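Local coordinates for penicillin-binding protein 2 (Pbp2) (Helicobacter pylori, PDB 5LP5) that probably cross-links peptidoglycan as a penicillin-binding transpeptidase of the cell-wall machinery and forms a complex with MreC, at residues A[89-94]-A[101-106]; A[292-297]-A[536-541]; A[448-453]-A[471-476]; A[556-561]-A[576-581]. All coordinates share one frame; numbering follows the deposited sequence.

In the fold
From the N terminus, interaction 1 closes a short connection between helices 81-94 and 102-107, six residues between the segments, in the dimerisation region, about 45 Å or more, centre to centre, from the other three contacts. Interaction 2 spans 238 residues and joins two surface loops of the transpeptidase region. Interaction 3 falls within that span, closing a 17-residue loop between segments 448-453 and 471-476, just ahead of helix 475-493. Last in series, interaction 4 closes a 14-residue loop and packs strand 556-562 against helix 572-584. Interactions 3 and 4 meet where Thr448 lies beside Thr559, which sets helix 441-453 against the strand that carries helix 572-584 on its other face. None of the four loops crosses another.

Interaction 1 of 4, residues A[89-94]-A[101-106]; sequences EIIQKF and ETLLNN
Leu103 makes the contact between the helices, pointing its CD1 methyl at Ile91 and Gln92 on the neighbouring helix. The apolar part of the contact is slight: Ile91 CG2 and Leu103 CD1 lie 4.5 Å apart, a loose van der Waals approach. Beside it, Gln92 passes Leu103 at about a right angle. Its CG stands anti to the backbone N (chi1 177°) and the chain then bends at chi2, which brings the end of the side chain near Leu103 CD1; the amide orientation is uncertain, and this approach is best read as shape contact.

Such a pair illustrates two consecutive helices, 81-94 and 102-107, steeply inclined to each other, joined by a short connection and both resting on the mixed sheet of the dimerisation region. There Ile91 packs on Val73 and Leu75 of strand 63-76 and on Val122 of strand 118-125, while Leu103 lies on Val121 and Val122, so the two residues share Val122 as a floor.

No polar bond spans the contact. In the first helix, Lys93 N bonds to Glu89 O at 3.2 Å in the usual helical pattern. At the start of the second, Thr102 OG1 bonds back to Ser99 O in the connection, and Asn105 N reaches Glu101 O at 3.2 Å. Asn106 ND2 makes a weak bond to Thr102 O at 2.8 Å, strongly bent at 116°, while its OD1 bonds to Lys109.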
loop_
_atom_site.group_PDB
_atom_site.type_symbol
_atom_site.label_atom_id
_atom_site.label_comp_id
_atom_site.label_asym_id
_atom_site.label_seq_id
_atom_site.Cartn_x
_atom_site.Cartn_y
_atom_site.Cartn_z
ATOM N N GLU A 89 -26.972 1.021 -13.375
ATOM C CA GLU A 89 -27.455 2.379 -13.665
ATOM C C GLU A 89 -27.120 3.296 -12.497
ATOM O O GLU A 89 -26.703 4.437 -12.700
ATOM C CB GLU A 89 -28.974 2.408 -13.888
ATOM C CG GLU A 89 -29.445 1.911 -15.237
ATOM C CD GLU A 89 -30.958 1.964 -15.388
ATOM O OE1 GLU A 89 -31.683 2.139 -14.379
ATOM O OE2 GLU A 89 -31.429 1.821 -16.532
ATOM N N ILE A 90 -27.324 2.789 -11.277
ATOM C CA ILE A 90 -26.987 3.524 -10.055
ATOM C C ILE A 90 -25.476 3.796 -10.001
ATOM O O ILE A 90 -25.055 4.896 -9.676
ATOM C CB ILE A 90 -27.470 2.785 -8.775
ATOM C CG1 ILE A 90 -29.005 2.810 -8.675
ATOM C CG2 ILE A 90 -26.896 3.423 -7.527
ATOM C CD1 ILE A 90 -29.584 2.054 -7.494
ATOM N N ILE A 91 -24.667 2.801 -10.338
ATOM C CA ILE A 91 -23.219 2.954 -10.321
ATOM C C ILE A 91 -22.721 3.817 -11.486
ATOM O O ILE A 91 -21.661 4.424 -11.395
ATOM C CB ILE A 91 -22.532 1.583 -10.283
ATOM C CG1 ILE A 91 -22.848 0.919 -8.941
ATOM C CG2 ILE A 91 -21.022 1.711 -10.449
ATOM C CD1 ILE A 91 -22.559 -0.561 -8.875
ATOM N N GLN A 92 -23.490 3.882 -12.566
ATOM C CA GLN A 92 -23.218 4.816 -13.664
ATOM C C GLN A 92 -23.285 6.270 -13.178
ATOM O O GLN A 92 -22.422 7.085 -13.504
ATOM C CB GLN A 92 -24.210 4.599 -14.829
ATOM C CG GLN A 92 -24.064 5.565 -16.017
ATOM C CD GLN A 92 -22.729 5.448 -16.732
ATOM O OE1 GLN A 92 -22.163 4.362 -16.829
ATOM N NE2 GLN A 92 -22.221 6.565 -17.230
ATOM N N LYS A 93 -24.313 6.591 -12.403
ATOM C CA LYS A 93 -24.457 7.943 -11.862
ATOM C C LYS A 93 -23.185 8.361 -11.120
ATOM O O LYS A 93 -22.683 9.449 -11.358
ATOM C CB LYS A 93 -25.689 8.064 -10.946
ATOM C CG LYS A 93 -27.031 8.113 -11.684
ATOM C CD LYS A 93 -28.211 7.934 -10.740
ATOM C CE LYS A 93 -29.409 7.301 -11.434
ATOM N NZ LYS A 93 -30.363 6.755 -10.433
ATOM N N PHE A 94 -22.653 7.493 -10.256
ATOM C CA PHE A 94 -21.498 7.832 -9.401
ATOM C C PHE A 94 -20.188 7.897 -10.172
ATOM O O PHE A 94 -19.225 8.492 -9.710
ATOM C CB PHE A 94 -21.323 6.823 -8.249
ATOM C CG PHE A 94 -22.489 6.746 -7.309
ATOM C CD1 PHE A 94 -23.011 7.883 -6.732
ATOM C CD2 PHE A 94 -23.055 5.529 -7.002
ATOM C CE1 PHE A 94 -24.091 7.819 -5.878
ATOM C CE2 PHE A 94 -24.132 5.446 -6.138
ATOM C CZ PHE A 94 -24.655 6.598 -5.575
ATOM N N GLU A 101 -22.281 -0.161 -20.339
ATOM C CA GLU A 101 -21.922 -1.494 -20.798
ATOM C C GLU A 101 -20.505 -1.923 -20.426
ATOM O O GLU A 101 -20.302 -3.104 -20.139
ATOM C CB GLU A 101 -22.152 -1.632 -22.303
ATOM C CG GLU A 101 -21.379 -0.655 -23.168
ATOM C CD GLU A 101 -21.914 -0.624 -24.588
ATOM O OE1 GLU A 101 -22.483 -1.650 -25.030
ATOM O OE2 GLU A 101 -21.773 0.421 -25.261
ATOM N N THR A 102 -19.527 -1.009 -20.394
ATOM C CA THR A 102 -18.175 -1.398 -19.922
ATOM C C THR A 102 -18.250 -1.966 -18.490
ATOM O O THR A 102 -17.361 -2.697 -18.041
ATOM C CB THR A 102 -17.109 -0.263 -19.983
ATOM O OG1 THR A 102 -17.539 0.881 -19.237
ATOM C CG2 THR A 102 -16.778 0.139 -21.425
ATOM N N LEU A 103 -19.342 -1.641 -17.800
ATOM C CA LEU A 103 -19.606 -2.143 -16.454
ATOM C C LEU A 103 -20.306 -3.509 -16.431
ATOM O O LEU A 103 -20.107 -4.263 -15.485
ATOM C CB LEU A 103 -20.366 -1.085 -15.636
ATOM C CG LEU A 103 -19.572 0.214 -15.387
ATOM C CD1 LEU A 103 -20.465 1.326 -14.853
ATOM C CD2 LEU A 103 -18.374 -0.020 -14.464
ATOM N N LEU A 104 -21.123 -3.842 -17.436
ATOM C CA LEU A 104 -21.549 -5.246 -17.627
ATOM C C LEU A 104 -20.299 -6.121 -17.665
ATOM O O LEU A 104 -20.168 -7.111 -16.926
ATOM C CB LEU A 104 -22.344 -5.447 -18.940
ATOM C CG LEU A 104 -22.160 -6.762 -19.765
ATOM C CD1 LEU A 104 -22.794 -7.980 -19.092
ATOM C CD2 LEU A 104 -22.663 -6.623 -21.202
ATOM N N ASN A 105 -19.396 -5.738 -18.561
ATOM C CA ASN A 105 -18.267 -6.581 -18.935
ATOM C C ASN A 105 -17.430 -6.878 -17.699
ATOM O O ASN A 105 -16.999 -8.019 -17.485
ATOM C CB ASN A 105 -17.426 -5.902 -20.029
ATOM C CG ASN A 105 -16.841 -6.888 -21.036
ATOM O OD1 ASN A 105 -17.278 -8.033 -21.157
ATOM N ND2 ASN A 105 -15.870 -6.419 -21.806
ATOM N N ASN A 106 -17.226 -5.843 -16.882
ATOM C CA ASN A 106 -16.509 -5.974 -15.624
ATOM C C ASN A 106 -17.181 -6.954 -14.683
ATOM O O ASN A 106 -16.489 -7.638 -13.943
ATOM C CB ASN A 106 -16.355 -4.618 -14.937
ATOM C CG ASN A 106 -15.166 -3.830 -15.460
ATOM O OD1 ASN A 106 -14.023 -4.268 -15.337
ATOM N ND2 ASN A 106 -15.423 -2.656 -16.020
#

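Interaction 2 of 4, residues A[292-297]-A[536-541]; sequences DDIYNP and EYFHRS
Phe538 reaches across from its loop to Ile294 and Tyr295, and its course from CB outward accounts for the closest approaches. The CB leaves the backbone toward the facing loop, with CG set anti to the carbonyl carbon (chi1 -76°). Along the ring, one face is taken by its own neighbour, Tyr537, whose CD2 sits 4.1 Å above the plane and over the centre; the imidazole of His564 also meets this ring, the planes nearly perpendicular. At the tip, Phe538 CZ comes 4.0 Å from Tyr295 CE1, the two side chains crossing at about a right angle and the approach oblique to both rings. The same CZ lies 4.5 Å from Ile294 CG1.

Tyr295 is backed from within its loop by Ile294, whose CG2 stands 4.3 Å above its ring centre; from elsewhere in the chain, Arg251 makes a cation-pi contact with it. What presents this pair to Phe538 is a type I beta turn from Asp293 to Asn296, closed by Asn296 N bonding to Asp293 O at 3.2 Å. Asp293 OD1 accepts Tyr295 N at 3.0 Å from above the carboxylate plane, so an Asx turn overlaps the beta turn at the surface of the transpeptidase region.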
loop_
_atom_site.group_PDB
_atom_site.type_symbol
_atom_site.label_atom_id
_atom_site.label_comp_id
_atom_site.label_asym_id
_atom_site.label_seq_id
_atom_site.Cartn_x
_atom_site.Cartn_y
_atom_site.Cartn_z
ATOM N N ASP A 292 8.203 -1.553 -28.813
ATOM C CA ASP A 292 8.648 -0.973 -30.097
ATOM C C ASP A 292 9.625 0.202 -29.975
ATOM O O ASP A 292 10.102 0.719 -30.993
ATOM C CB ASP A 292 7.454 -0.561 -30.965
ATOM C CG ASP A 292 6.713 -1.753 -31.533
ATOM O OD1 ASP A 292 7.227 -2.897 -31.417
ATOM O OD2 ASP A 292 5.618 -1.546 -32.105
ATOM N N ASP A 293 9.929 0.619 -28.750
ATOM C CA ASP A 293 11.108 1.462 -28.520
ATOM C C ASP A 293 12.310 0.614 -28.933
ATOM O O ASP A 293 12.543 -0.472 -28.395
ATOM C CB ASP A 293 11.214 1.912 -27.053
ATOM C CG ASP A 293 12.361 2.882 -26.811
ATOM O OD1 ASP A 293 13.247 3.013 -27.672
ATOM O OD2 ASP A 293 12.384 3.515 -25.733
ATOM N N ILE A 294 13.044 1.096 -29.923
ATOM C CA ILE A 294 14.177 0.351 -30.443
ATOM C C ILE A 294 15.293 0.205 -29.404
ATOM O O ILE A 294 16.055 -0.755 -29.469
ATOM C CB ILE A 294 14.713 0.978 -31.767
ATOM C CG1 ILE A 294 15.904 0.191 -32.314
ATOM C CG2 ILE A 294 15.132 2.433 -31.578
ATOM C CD1 ILE A 294 15.698 -1.308 -32.338
ATOM N N TYR A 295 15.388 1.128 -28.442
ATOM C CA TYR A 295 16.463 1.064 -27.462
ATOM C C TYR A 295 16.181 0.038 -26.384
ATOM O O TYR A 295 16.985 -0.137 -25.474
ATOM C CB TYR A 295 16.690 2.404 -26.814
ATOM C CG TYR A 295 17.111 3.476 -27.760
ATOM C CD1 TYR A 295 18.199 3.315 -28.598
ATOM C CD2 TYR A 295 16.444 4.694 -27.779
ATOM C CE1 TYR A 295 18.595 4.343 -29.455
ATOM C CE2 TYR A 295 16.827 5.722 -28.624
ATOM C CZ TYR A 295 17.898 5.547 -29.459
ATOM O OH TYR A 295 18.262 6.576 -30.287
ATOM N N ASN A 296 15.031 -0.622 -26.464
ATOM C CA ASN A 296 14.769 -1.821 -25.664
ATOM C C ASN A 296 14.786 -1.532 -24.145
ATOM O O ASN A 296 15.734 -1.873 -23.442
ATOM C CB ASN A 296 15.794 -2.889 -26.063
ATOM C CG ASN A 296 15.439 -4.261 -25.567
ATOM O OD1 ASN A 296 14.350 -4.495 -25.033
ATOM N ND2 ASN A 296 16.366 -5.183 -25.733
ATOM N N PRO A 297 13.729 -0.881 -23.641
ATOM C CA PRO A 297 13.629 -0.471 -22.243
ATOM C C PRO A 297 13.485 -1.634 -21.267
ATOM O O PRO A 297 13.888 -1.511 -20.102
ATOM C CB PRO A 297 12.352 0.376 -22.204
ATOM C CG PRO A 297 12.085 0.751 -23.607
ATOM C CD PRO A 297 12.562 -0.423 -24.404
ATOM N N GLU A 536 28.029 6.278 -38.139
ATOM C CA GLU A 536 26.604 6.372 -37.789
ATOM C C GLU A 536 26.319 5.595 -36.502
ATOM O O GLU A 536 26.942 4.576 -36.257
ATOM C CB GLU A 536 25.728 5.855 -38.940
ATOM C CG GLU A 536 24.252 6.241 -38.839
ATOM C CD GLU A 536 23.395 5.211 -38.114
ATOM O OE1 GLU A 536 23.588 4.000 -38.354
ATOM O OE2 GLU A 536 22.526 5.617 -37.307
ATOM N N TYR A 537 25.370 6.091 -35.709
ATOM C CA TYR A 537 25.227 5.717 -34.294
ATOM C C TYR A 537 25.313 4.208 -33.981
ATOM O O TYR A 537 26.058 3.809 -33.093
ATOM C CB TYR A 537 23.941 6.329 -33.714
ATOM C CG TYR A 537 23.774 6.089 -32.232
ATOM C CD1 TYR A 537 23.978 7.112 -31.296
ATOM C CD2 TYR A 537 23.404 4.837 -31.760
ATOM C CE1 TYR A 537 23.832 6.871 -29.936
ATOM C CE2 TYR A 537 23.249 4.594 -30.413
ATOM C CZ TYR A 537 23.465 5.592 -29.507
ATOM O OH TYR A 537 23.278 5.249 -28.186
ATOM N N PHE A 538 24.566 3.375 -34.699
ATOM C CA PHE A 538 24.479 1.934 -34.358
ATOM C C PHE A 538 25.697 1.097 -34.751
ATOM O O PHE A 538 25.853 -0.036 -34.306
ATOM C CB PHE A 538 23.213 1.330 -34.962
ATOM C CG PHE A 538 21.987 1.697 -34.210
ATOM C CD1 PHE A 538 21.722 1.087 -33.000
ATOM C CD2 PHE A 538 21.137 2.683 -34.670
ATOM C CE1 PHE A 538 20.608 1.433 -32.268
ATOM C CE2 PHE A 538 20.021 3.038 -33.948
ATOM C CZ PHE A 538 19.753 2.412 -32.745
ATOM N N HIS A 539 26.544 1.651 -35.603
ATOM C CA HIS A 539 27.764 0.957 -36.027
ATOM C C HIS A 539 28.909 1.147 -35.030
ATOM O O HIS A 539 29.899 0.407 -35.050
ATOM C CB HIS A 539 28.159 1.420 -37.429
ATOM C CG HIS A 539 27.570 0.572 -38.505
ATOM N ND1 HIS A 539 26.439 0.925 -39.211
ATOM C CD2 HIS A 539 27.939 -0.647 -38.964
ATOM C CE1 HIS A 539 26.152 -0.029 -40.078
ATOM N NE2 HIS A 539 27.047 -0.994 -39.949
ATOM N N ARG A 540 28.734 2.117 -34.138
ATOM C CA ARG A 540 29.773 2.527 -33.221
ATOM C C ARG A 540 30.097 1.446 -32.216
ATOM O O ARG A 540 29.213 0.713 -31.745
ATOM C CB ARG A 540 29.345 3.790 -32.489
ATOM C CG ARG A 540 29.208 4.998 -33.402
ATOM C CD ARG A 540 28.666 6.211 -32.656
ATOM N NE ARG A 540 28.507 7.353 -33.552
ATOM C CZ ARG A 540 27.977 8.522 -33.206
ATOM N NH1 ARG A 540 27.537 8.734 -31.971
ATOM N NH2 ARG A 540 27.875 9.487 -34.110
ATOM N N SER A 541 31.388 1.364 -31.895
ATOM C CA SER A 541 31.891 0.494 -30.839
ATOM C C SER A 541 31.281 0.884 -29.461
ATOM O O SER A 541 31.018 2.067 -29.199
ATOM C CB SER A 541 33.428 0.583 -30.806
ATOM O OG SER A 541 33.984 0.694 -32.117
#

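Interaction 3 of 4, residues A[448-453]-A[471-476]; sequences TGLIAT and DPLNSF
Leu450 and Leu473 meet tip to tip, and this pair of branched ends forms the centre of a small, buried apolar contact. Leu450 CD1 lies 3.9 Å from Leu473 CD1, and the same leucine methyl of residue 473 is 4.2 Å from Leu450 CG, so it sits against the branch point as well as the methyl. With CG anti to its backbone N (chi1 176°), Leu450 extends from the helix toward the other segment, while Leu473 takes the opposite choice, CG anti to the carbonyl carbon. Pro472 adds the margin: its CD is 4.5 Å from Leu450 CD1. Leu473 also packs on Leu481 of helix 475-493 and Leu450 on Val390 and Leu456, which extends the apolar cluster beyond the pair.

No hydrogen bond crosses the contact; those of 448-453 stay within the helix. Near the end of helix 441-453, Gly449 O accepts twice from one residue: Thr453 N at 3.1 Å and Thr453 OG1 at 2.6 Å, the hydroxyl lying in the carbonyl plane with a C=O...O angle of 153°. A threonine hydroxyl bonded in this way holds its side chain back against the preceding turn of helix.

Charged and capping bonds belong to the second segment. Asp471 OD2 forms a salt bridge with Lys478, tying the incoming loop to the helix that follows. Asn474 OD1 bonds to Gln477 N, three residues on, the classical side-chain N-cap at the start of helix 475-493 in the transpeptidase fold.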
loop_
_atom_site.group_PDB
_atom_site.type_symbol
_atom_site.label_atom_id
_atom_site.label_comp_id
_atom_site.label_asym_id
_atom_site.label_seq_id
_atom_site.Cartn_x
_atom_site.Cartn_y
_atom_site.Cartn_z
ATOM N N THR A 448 36.615 -6.262 -11.078
ATOM C CA THR A 448 37.348 -5.056 -10.663
ATOM C C THR A 448 37.575 -4.957 -9.122
ATOM O O THR A 448 38.629 -4.507 -8.675
ATOM C CB THR A 448 36.620 -3.791 -11.146
ATOM O OG1 THR A 448 36.411 -3.877 -12.557
ATOM C CG2 THR A 448 37.414 -2.540 -10.798
ATOM N N GLY A 449 36.587 -5.374 -8.333
ATOM C CA GLY A 449 36.714 -5.375 -6.885
ATOM C C GLY A 449 37.546 -6.530 -6.334
ATOM O O GLY A 449 37.982 -6.488 -5.181
ATOM N N LEU A 450 37.741 -7.579 -7.131
ATOM C CA LEU A 450 38.708 -8.619 -6.787
ATOM C C LEU A 450 40.142 -8.098 -6.924
ATOM O O LEU A 450 40.990 -8.325 -6.050
ATOM C CB LEU A 450 38.521 -9.858 -7.657
ATOM C CG LEU A 450 39.541 -10.990 -7.472
ATOM C CD1 LEU A 450 39.557 -11.506 -6.050
ATOM C CD2 LEU A 450 39.234 -12.141 -8.412
ATOM N N ILE A 451 40.419 -7.407 -8.022
ATOM C CA ILE A 451 41.744 -6.820 -8.243
ATOM C C ILE A 451 42.071 -5.912 -7.070
ATOM O O ILE A 451 43.081 -6.079 -6.401
ATOM C CB ILE A 451 41.796 -6.007 -9.569
ATOM C CG1 ILE A 451 41.612 -6.928 -10.776
ATOM C CG2 ILE A 451 43.085 -5.194 -9.717
ATOM C CD1 ILE A 451 42.569 -8.099 -10.814
ATOM N N ALA A 452 41.193 -4.957 -6.811
ATOM C CA ALA A 452 41.482 -3.922 -5.836
ATOM C C ALA A 452 41.557 -4.487 -4.423
ATOM O O ALA A 452 42.424 -4.101 -3.662
ATOM C CB ALA A 452 40.474 -2.795 -5.943
ATOM N N THR A 453 40.686 -5.426 -4.094
ATOM C CA THR A 453 40.595 -5.945 -2.725
ATOM C C THR A 453 41.466 -7.167 -2.470
ATOM O O THR A 453 41.975 -7.330 -1.372
ATOM C CB THR A 453 39.143 -6.360 -2.361
ATOM O OG1 THR A 453 38.216 -5.359 -2.802
ATOM C CG2 THR A 453 38.987 -6.559 -0.849
ATOM N N ASP A 471 37.407 -16.267 -1.727
ATOM C CA ASP A 471 38.862 -16.201 -1.887
ATOM C C ASP A 471 39.360 -17.186 -2.949
ATOM O O ASP A 471 39.968 -18.200 -2.626
ATOM C CB ASP A 471 39.554 -16.462 -0.535
ATOM C CG ASP A 471 41.011 -16.050 -0.531
ATOM O OD1 ASP A 471 41.461 -15.365 -1.487
ATOM O OD2 ASP A 471 41.705 -16.408 0.442
ATOM N N PRO A 472 39.123 -16.872 -4.232
ATOM C CA PRO A 472 39.479 -17.782 -5.319
ATOM C C PRO A 472 40.925 -17.639 -5.806
ATOM O O PRO A 472 41.263 -18.167 -6.868
ATOM C CB PRO A 472 38.497 -17.380 -6.428
ATOM C CG PRO A 472 38.250 -15.926 -6.195
ATOM C CD PRO A 472 38.500 -15.636 -4.741
ATOM N N LEU A 473 41.770 -16.949 -5.042
ATOM C CA LEU A 473 43.158 -16.749 -5.425
ATOM C C LEU A 473 44.161 -17.416 -4.495
ATOM O O LEU A 473 43.918 -17.559 -3.295
ATOM C CB LEU A 473 43.451 -15.264 -5.511
ATOM C CG LEU A 473 42.681 -14.494 -6.575
ATOM C CD1 LEU A 473 43.082 -13.023 -6.527
ATOM C CD2 LEU A 473 42.961 -15.057 -7.955
ATOM N N ASN A 474 45.279 -17.833 -5.093
ATOM C CA ASN A 474 46.412 -18.419 -4.373
ATOM C C ASN A 474 47.339 -17.300 -3.874
ATOM O O ASN A 474 47.106 -16.107 -4.153
ATOM C CB ASN A 474 47.177 -19.376 -5.284
ATOM C CG ASN A 474 47.738 -18.685 -6.515
ATOM O OD1 ASN A 474 48.110 -17.515 -6.487
ATOM N ND2 ASN A 474 47.780 -19.405 -7.610
ATOM N N SER A 475 48.385 -17.699 -3.152
ATOM C CA SER A 475 49.403 -16.777 -2.667
ATOM C C SER A 475 50.003 -15.938 -3.791
ATOM O O SER A 475 49.952 -14.694 -3.766
ATOM C CB SER A 475 50.522 -17.564 -1.984
ATOM O OG SER A 475 50.059 -18.144 -0.782
ATOM N N PHE A 476 50.570 -16.631 -4.773
ATOM C CA PHE A 476 51.315 -15.985 -5.846
ATOM C C PHE A 476 50.475 -14.908 -6.531
ATOM O O PHE A 476 50.948 -13.789 -6.757
ATOM C CB PHE A 476 51.780 -17.029 -6.874
ATOM C CG PHE A 476 52.446 -16.432 -8.080
ATOM C CD1 PHE A 476 53.800 -16.145 -8.079
ATOM C CD2 PHE A 476 51.709 -16.133 -9.206
ATOM C CE1 PHE A 476 54.406 -15.582 -9.191
ATOM C CE2 PHE A 476 52.308 -15.573 -10.319
ATOM C CZ PHE A 476 53.659 -15.291 -10.312
#

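Interaction 4 of 4, residues A[556-561]-A[576-581]; sequences YAITIL and VKMSNK
Ile558 and Met578 cross obliquely where a central strand meets the helix packed on its sheet. The isoleucine projects from the strand toward the helix with its CG1 branch fully extended (chi2 -180°), which carries CD1 to the front as the atom that does the touching. Met578 sends its chain toward the strand too, CG anti to the backbone N, but then bends at both chi2 and chi3. Contact is therefore made partway along the methionine, at the methylene: Ile558 CD1 to Met578 CG is 4.0 Å.

Next along the helix, Ser579 offers mainly its backbone to the same methyl, with Ile558 CD1 4.4 Å from Ser579 N. The serine hydroxyl is turned back into the helix: Ser579 OG donates to Val576 O at 2.9 Å, reaching it from the side at a C=O...O angle of 112° and tilted out of the carbonyl plane. Val576 O also accepts Asn580 N at 2.8 Å, so one carbonyl serves both the helix and the serine.

Strand 556-562 lies between strands 252-258 and 542-549 in the antiparallel sheet, with Ile558 beside Val256, and Met578 resting on Ile254 and Val256. The next strand residue, Thr559, packs instead on Val444 and Leu445 of helix 441-453, so the sheet is held between that helix on one face and helix 572-584 on the other, as in the transpeptidase and serine beta-lactamase family.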
loop_
_atom_site.group_PDB
_atom_site.type_symbol
_atom_site.label_atom_id
_atom_site.label_comp_id
_atom_site.label_asym_id
_atom_site.label_seq_id
_atom_site.Cartn_x
_atom_site.Cartn_y
_atom_site.Cartn_z
ATOM N N TYR A 556 35.495 1.121 -2.722
ATOM C CA TYR A 556 34.435 0.984 -3.741
ATOM C C TYR A 556 34.949 0.631 -5.143
ATOM O O TYR A 556 36.106 0.830 -5.483
ATOM C CB TYR A 556 33.535 2.231 -3.778
ATOM C CG TYR A 556 32.991 2.595 -2.405
ATOM C CD1 TYR A 556 33.710 3.443 -1.575
ATOM C CD2 TYR A 556 31.801 2.041 -1.908
ATOM C CE1 TYR A 556 33.256 3.774 -0.314
ATOM C CE2 TYR A 556 31.344 2.361 -0.641
ATOM C CZ TYR A 556 32.080 3.228 0.165
ATOM O OH TYR A 556 31.640 3.568 1.449
ATOM N N ALA A 557 34.059 0.071 -5.938
ATOM C CA ALA A 557 34.311 -0.190 -7.342
ATOM C C ALA A 557 33.169 0.442 -8.122
ATOM O O ALA A 557 32.038 0.506 -7.637
ATOM C CB ALA A 557 34.359 -1.686 -7.606
ATOM N N ILE A 558 33.472 0.913 -9.324
ATOM C CA ILE A 558 32.472 1.490 -10.209
ATOM C C ILE A 558 32.694 0.900 -11.576
ATOM O O ILE A 558 33.823 0.710 -11.956
ATOM C CB ILE A 558 32.627 3.008 -10.295
ATOM C CG1 ILE A 558 32.494 3.614 -8.895
ATOM C CG2 ILE A 558 31.610 3.586 -11.262
ATOM C CD1 ILE A 558 32.616 5.121 -8.822
ATOM N N THR A 559 31.627 0.604 -12.305
ATOM C CA THR A 559 31.740 -0.003 -13.618
ATOM C C THR A 559 30.685 0.624 -14.520
ATOM O O THR A 559 29.495 0.635 -14.197
ATOM C CB THR A 559 31.533 -1.530 -13.558
ATOM O OG1 THR A 559 32.625 -2.158 -12.867
ATOM C CG2 THR A 559 31.456 -2.123 -14.957
ATOM N N ILE A 560 31.133 1.153 -15.655
ATOM C CA ILE A 560 30.265 1.931 -16.542
ATOM C C ILE A 560 30.367 1.408 -17.951
ATOM O O ILE A 560 31.457 1.100 -18.415
ATOM C CB ILE A 560 30.637 3.431 -16.540
ATOM C CG1 ILE A 560 30.465 4.007 -15.135
ATOM C CG2 ILE A 560 29.769 4.217 -17.517
ATOM C CD1 ILE A 560 31.103 5.361 -14.932
ATOM N N LEU A 561 29.219 1.319 -18.618
ATOM C CA LEU A 561 29.150 0.846 -19.990
ATOM C C LEU A 561 28.150 1.659 -20.816
ATOM O O LEU A 561 26.950 1.612 -20.543
ATOM C CB LEU A 561 28.736 -0.616 -20.002
ATOM C CG LEU A 561 28.347 -1.114 -21.390
ATOM C CD1 LEU A 561 29.558 -1.512 -22.216
ATOM C CD2 LEU A 561 27.416 -2.280 -21.228
ATOM N N VAL A 576 34.323 10.385 -13.002
ATOM C CA VAL A 576 34.643 11.426 -12.019
ATOM C C VAL A 576 33.386 11.917 -11.334
ATOM O O VAL A 576 33.345 12.047 -10.108
ATOM C CB VAL A 576 35.406 12.653 -12.601
ATOM C CG1 VAL A 576 36.819 12.254 -12.989
ATOM C CG2 VAL A 576 34.670 13.283 -13.789
ATOM N N LYS A 577 32.354 12.167 -12.125
ATOM C CA LYS A 577 31.143 12.755 -11.594
ATOM C C LYS A 577 30.501 11.886 -10.533
ATOM O O LYS A 577 29.994 12.416 -9.537
ATOM C CB LYS A 577 30.176 13.070 -12.717
ATOM C CG LYS A 577 30.672 14.279 -13.483
ATOM C CD LYS A 577 29.817 14.644 -14.671
ATOM C CE LYS A 577 30.507 15.732 -15.468
ATOM N NZ LYS A 577 29.606 16.154 -16.558
ATOM N N MET A 578 30.539 10.564 -10.735
ATOM C CA MET A 578 30.044 9.615 -9.737
ATOM C C MET A 578 30.971 9.542 -8.516
ATOM O O MET A 578 30.490 9.555 -7.376
ATOM C CB MET A 578 29.861 8.235 -10.353
ATOM C CG MET A 578 29.229 7.203 -9.439
ATOM S SD MET A 578 27.629 7.723 -8.815
ATOM C CE MET A 578 26.588 7.177 -10.170
ATOM N N SER A 579 32.287 9.471 -8.745
ATOM C CA SER A 579 33.265 9.398 -7.636
ATOM C C SER A 579 33.267 10.667 -6.754
ATOM O O SER A 579 33.550 10.596 -5.548
ATOM C CB SER A 579 34.675 9.120 -8.166
ATOM O OG SER A 579 35.210 10.271 -8.783
ATOM N N ASN A 580 32.949 11.808 -7.373
ATOM C CA ASN A 580 32.772 13.082 -6.677
ATOM C C ASN A 580 31.488 13.135 -5.847
ATOM O O ASN A 580 31.470 13.700 -4.749
ATOM C CB ASN A 580 32.753 14.241 -7.683
ATOM C CG ASN A 580 34.141 14.655 -8.136
ATOM O OD1 ASN A 580 35.158 14.140 -7.661
ATOM N ND2 ASN A 580 34.187 15.607 -9.052
ATOM N N LYS A 581 30.408 12.586 -6.395
ATOM C CA LYS A 581 29.138 12.480 -5.674
ATOM C C LYS A 581 29.290 11.642 -4.381
ATOM O O LYS A 581 28.671 11.941 -3.370
ATOM C CB LYS A 581 28.066 11.885 -6.599
ATOM C CG LYS A 581 26.659 11.749 -6.021
ATOM C CD LYS A 581 26.051 13.069 -5.587
ATOM C CE LYS A 581 25.796 14.005 -6.750
ATOM N NZ LYS A 581 25.136 15.242 -6.228
#